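Local coordinates for sigma regulatory family protein-PP2C phosphatase (Chlamydia trachomatis serovar L2, PDB 6MAB), which probably acts as a membrane-bound PP2C-type phosphatase in sigma-factor regulation, its periplasmic sensor domain consistent with a role in controlling the TCA cycle, at residues Tyr72-Leu77 with Ser91-Gln96. Residues are numbered along the deposited sequence; the frame is centred on the assembly and turned at random.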
ATOM      1  N   TYR A  72     -13.879  -5.247   8.088  1.00 26.48           N
ATOM      2  CA  TYR A  72     -12.743  -5.720   7.314  1.00 21.49           C
ATOM      3  C   TYR A  72     -13.248  -6.402   6.058  1.00 25.61           C
ATOM      4  O   TYR A  72     -14.299  -7.046   6.074  1.00 28.31           O
ATOM      5  CB  TYR A  72     -11.897  -6.696   8.123  1.00 22.83           C
ATOM      6  CG  TYR A  72     -11.157  -6.010   9.226  1.00 26.30           C
ATOM      7  CD1 TYR A  72      -9.921  -5.439   8.989  1.00 29.59           C
ATOM      8  CD2 TYR A  72     -11.709  -5.882  10.489  1.00 36.11           C
ATOM      9  CE1 TYR A  72      -9.236  -4.789   9.984  1.00 29.39           C
ATOM     10  CE2 TYR A  72     -11.019  -5.234  11.500  1.00 32.14           C
ATOM     11  CZ  TYR A  72      -9.786  -4.693  11.233  1.00 30.33           C
ATOM     12  OH  TYR A  72      -9.090  -4.018  12.198  1.00 34.34           O
ATOM     13  N   LYS A  73     -12.505  -6.261   4.960  1.00 23.79           N
ATOM     14  CA  LYS A  73     -12.797  -7.118   3.823  1.00 26.38           C
ATOM     15  C   LYS A  73     -12.495  -8.568   4.167  1.00 25.76           C
ATOM     16  O   LYS A  73     -13.210  -9.472   3.726  1.00 27.37           O
ATOM     17  CB  LYS A  73     -12.004  -6.668   2.598  1.00 23.59           C
ATOM     18  CG  LYS A  73     -12.185  -7.606   1.394  1.00 35.32           C
ATOM     19  CD  LYS A  73     -11.402  -7.144   0.167  1.00 36.42           C
ATOM     20  CE  LYS A  73     -11.665  -8.057  -1.024  1.00 41.77           C
ATOM     21  NZ  LYS A  73     -12.857  -7.601  -1.767  1.00 44.21           N
ATOM     22  N   GLU A  74     -11.467  -8.799   4.979  1.00 21.80           N
ATOM     23  CA  GLU A  74     -11.094 -10.143   5.393  1.00 24.81           C
ATOM     24  C   GLU A  74     -10.264 -10.058   6.655  1.00 21.66           C
ATOM     25  O   GLU A  74      -9.331  -9.254   6.733  1.00 22.85           O
ATOM     26  CB  GLU A  74     -10.277 -10.855   4.298  1.00 24.78           C
ATOM     27  CG  GLU A  74      -9.805 -12.269   4.666  1.00 30.47           C
ATOM     28  CD  GLU A  74      -9.073 -12.961   3.517  1.00 31.67           C
ATOM     29  OE1 GLU A  74      -9.383 -12.627   2.360  1.00 30.58           O
ATOM     30  OE2 GLU A  74      -8.194 -13.826   3.764  1.00 23.65           O
ATOM     31  N   ILE A  75     -10.577 -10.904   7.623  1.00 20.12           N
ATOM     32  CA  ILE A  75      -9.619 -11.240   8.660  1.00 18.93           C
ATOM     33  C   ILE A  75      -9.504 -12.760   8.718  1.00 19.60           C
ATOM     34  O   ILE A  75     -10.518 -13.461   8.802  1.00 25.66           O
ATOM     35  CB  ILE A  75     -10.019 -10.640  10.022  1.00 20.39           C
ATOM     36  CG1 ILE A  75      -9.039 -11.097  11.079  1.00 22.80           C
ATOM     37  CG2 ILE A  75     -11.420 -11.050  10.401  1.00 32.59           C
ATOM     38  CD1 ILE A  75      -9.107 -10.254  12.323  1.00 31.99           C
ATOM     39  N   SER A  76      -8.266 -13.269   8.619  1.00 22.56           N
ATOM     40  CA  SER A  76      -8.007 -14.701   8.507  1.00 23.24           C
ATOM     41  C   SER A  76      -6.882 -15.143   9.434  1.00 17.98           C
ATOM     42  O   SER A  76      -5.872 -14.459   9.571  1.00 21.20           O
ATOM     43  CB  SER A  76      -7.624 -15.085   7.069  1.00 22.62           C
ATOM     44  OG  SER A  76      -8.712 -14.889   6.189  1.00 23.13           O
ATOM     45  N   LEU A  77      -7.072 -16.313  10.038  1.00 22.57           N
ATOM     46  CA  LEU A  77      -6.013 -17.041  10.708  1.00 23.47           C
ATOM     47  C   LEU A  77      -5.436 -18.034   9.722  1.00 22.90           C
ATOM     48  O   LEU A  77      -6.154 -18.926   9.237  1.00 25.00           O
ATOM     49  CB  LEU A  77      -6.535 -17.787  11.924  1.00 24.35           C
ATOM     50  CG  LEU A  77      -6.878 -17.082  13.213  1.00 38.21           C
ATOM     51  CD1 LEU A  77      -7.355 -18.162  14.191  1.00 34.93           C
ATOM     52  CD2 LEU A  77      -5.655 -16.338  13.738  1.00 37.26           C
ATOM     53  N   SER A  91     -11.566 -17.776   8.788  1.00 26.78           N
ATOM     54  CA  SER A  91     -11.696 -16.491   8.111  1.00 31.32           C
ATOM     55  C   SER A  91     -13.094 -15.906   8.288  1.00 33.15           C
ATOM     56  O   SER A  91     -14.093 -16.634   8.314  1.00 34.44           O
ATOM     57  CB  SER A  91     -11.413 -16.624   6.614  1.00 31.04           C
ATOM     58  OG  SER A  91     -11.394 -15.339   6.010  1.00 28.33           O
ATOM     59  N   SER A  92     -13.152 -14.581   8.402  1.00 27.64           N
ATOM     60  CA  SER A  92     -14.418 -13.867   8.277  1.00 24.11           C
ATOM     61  C   SER A  92     -14.995 -13.981   6.879  1.00 33.32           C
ATOM     62  O   SER A  92     -16.184 -13.701   6.694  1.00 37.93           O
ATOM     63  CB  SER A  92     -14.233 -12.390   8.627  1.00 35.34           C
ATOM     64  OG  SER A  92     -13.395 -11.746   7.687  1.00 29.79           O
ATOM     65  N   ARG A  93     -14.171 -14.352   5.892  1.00 35.06           N
ATOM     66  CA  ARG A  93     -14.619 -14.640   4.525  1.00 41.36           C
ATOM     67  C   ARG A  93     -14.718 -16.150   4.399  1.00 35.71           C
ATOM     68  O   ARG A  93     -13.716 -16.827   4.157  1.00 36.93           O
ATOM     69  CB  ARG A  93     -13.655 -14.092   3.477  1.00 42.75           C
ATOM     70  CG  ARG A  93     -13.878 -12.653   3.079  1.00 52.92           C
ATOM     71  CD  ARG A  93     -12.762 -12.172   2.159  1.00 65.66           C
ATOM     72  NE  ARG A  93     -12.944 -12.554   0.764  1.00 57.59           N
ATOM     73  CZ  ARG A  93     -12.006 -12.419  -0.173  1.00 56.25           C
ATOM     74  NH1 ARG A  93     -10.808 -11.925   0.132  1.00 49.57           N
ATOM     75  NH2 ARG A  93     -12.258 -12.786  -1.417  1.00 56.96           N
ATOM     76  N   ILE A  94     -15.938 -16.675   4.548  1.00 37.18           N
ATOM     77  CA  ILE A  94     -16.116 -18.120   4.599  1.00 49.73           C
ATOM     78  C   ILE A  94     -15.544 -18.758   3.349  1.00 38.69           C
ATOM     79  O   ILE A  94     -14.980 -19.862   3.392  1.00 36.06           O
ATOM     80  CB  ILE A  94     -17.609 -18.458   4.778  1.00 52.92           C
ATOM     81  CG1 ILE A  94     -18.160 -17.771   6.036  1.00 66.07           C
ATOM     82  CG2 ILE A  94     -17.831 -19.971   4.814  1.00 48.07           C
ATOM     83  CD1 ILE A  94     -17.384 -18.047   7.307  1.00 62.90           C
ATOM     84  N   GLU A  95     -15.681 -18.070   2.213  1.00 46.08           N
ATOM     85  CA  GLU A  95     -15.246 -18.605   0.933  1.00 42.75           C
ATOM     86  C   GLU A  95     -13.730 -18.804   0.872  1.00 40.38           C
ATOM     87  O   GLU A  95     -13.249 -19.586   0.042  1.00 43.27           O
ATOM     88  CB  GLU A  95     -15.721 -17.670  -0.188  1.00 41.72           C
ATOM     89  CG  GLU A  95     -15.085 -16.258  -0.193  1.00 46.33           C
ATOM     90  CD  GLU A  95     -15.883 -15.191   0.583  1.00 58.53           C
ATOM     91  OE1 GLU A  95     -16.656 -15.527   1.513  1.00 49.30           O
ATOM     92  OE2 GLU A  95     -15.723 -13.992   0.252  1.00 51.59           O
ATOM     93  N   GLN A  96     -12.973 -18.114   1.724  1.00 31.34           N
ATOM     94  CA  GLN A  96     -11.521 -18.272   1.794  1.00 32.66           C
ATOM     95  C   GLN A  96     -11.089 -19.465   2.632  1.00 36.39           C
ATOM     96  O   GLN A  96      -9.916 -19.848   2.587  1.00 32.71           O
ATOM     97  CB  GLN A  96     -10.858 -17.026   2.389  1.00 34.75           C
ATOM     98  CG  GLN A  96     -11.024 -15.764   1.579  1.00 32.49           C
ATOM     99  CD  GLN A  96     -10.560 -15.926   0.157  1.00 36.15           C
ATOM    100  OE1 GLN A  96     -11.324 -16.373  -0.701  1.00 37.80           O
ATOM    101  NE2 GLN A  96      -9.305 -15.573  -0.108  1.00 35.77           N
TER
HETATM  102  O   HOH W   1     -14.732 -10.028   6.607  1.00 32.19           O
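With chi1 at 66°, Ser-92 holds OG between its own backbone N and carbonyl carbon, where it receives the N-H of Ile-75 (N to OG 2.9 Å) in a nearly straight bond. The side-chain hydroxyl thereby stands in for the Ser-92 carbonyl as acceptor, while Ser-92 N to Ile-75 O, at 2.9 Å, is the ordinary partner bond of the ladder. CG2 of Ile-75 rests against OG and CB of Ser-92. One residue further, Ser-76 and Ser-91 form an antiparallel non-hydrogen-bonded pair, and their OG atoms lie 2.7 Å apart. The contact thus marks the end of edge strand 86-91, where it leaves strand 74-80 in the five-stranded antiparallel sheet of this periplasmic sensor domain. The departing chain is turned by an ST turn, Arg-93 N donating to Ser-91 OG. Beside it, the extended side chain of Glu-74 (chi1 178°) crosses that of Arg-93 at about a right angle. Glu-74 OE1 forms a salt bridge with Arg-93 NH1 at 2.7 Å, although the hydrogen bond within it is weak and bent. Glu-74 OE2 accepts from Ser-76 OG at 2.7 Å and also bonds to the hydroxyl of Tyr-101. CD of Gln-96, whose OE1 takes a hydrogen bond from Lys-99 NZ, lies over the centre of one guanidinium face; CE of Lys-73 lies over the opposite face, offset toward the rim, while Glu-95 OE2 meets Arg-93 NE in the guanidinium plane.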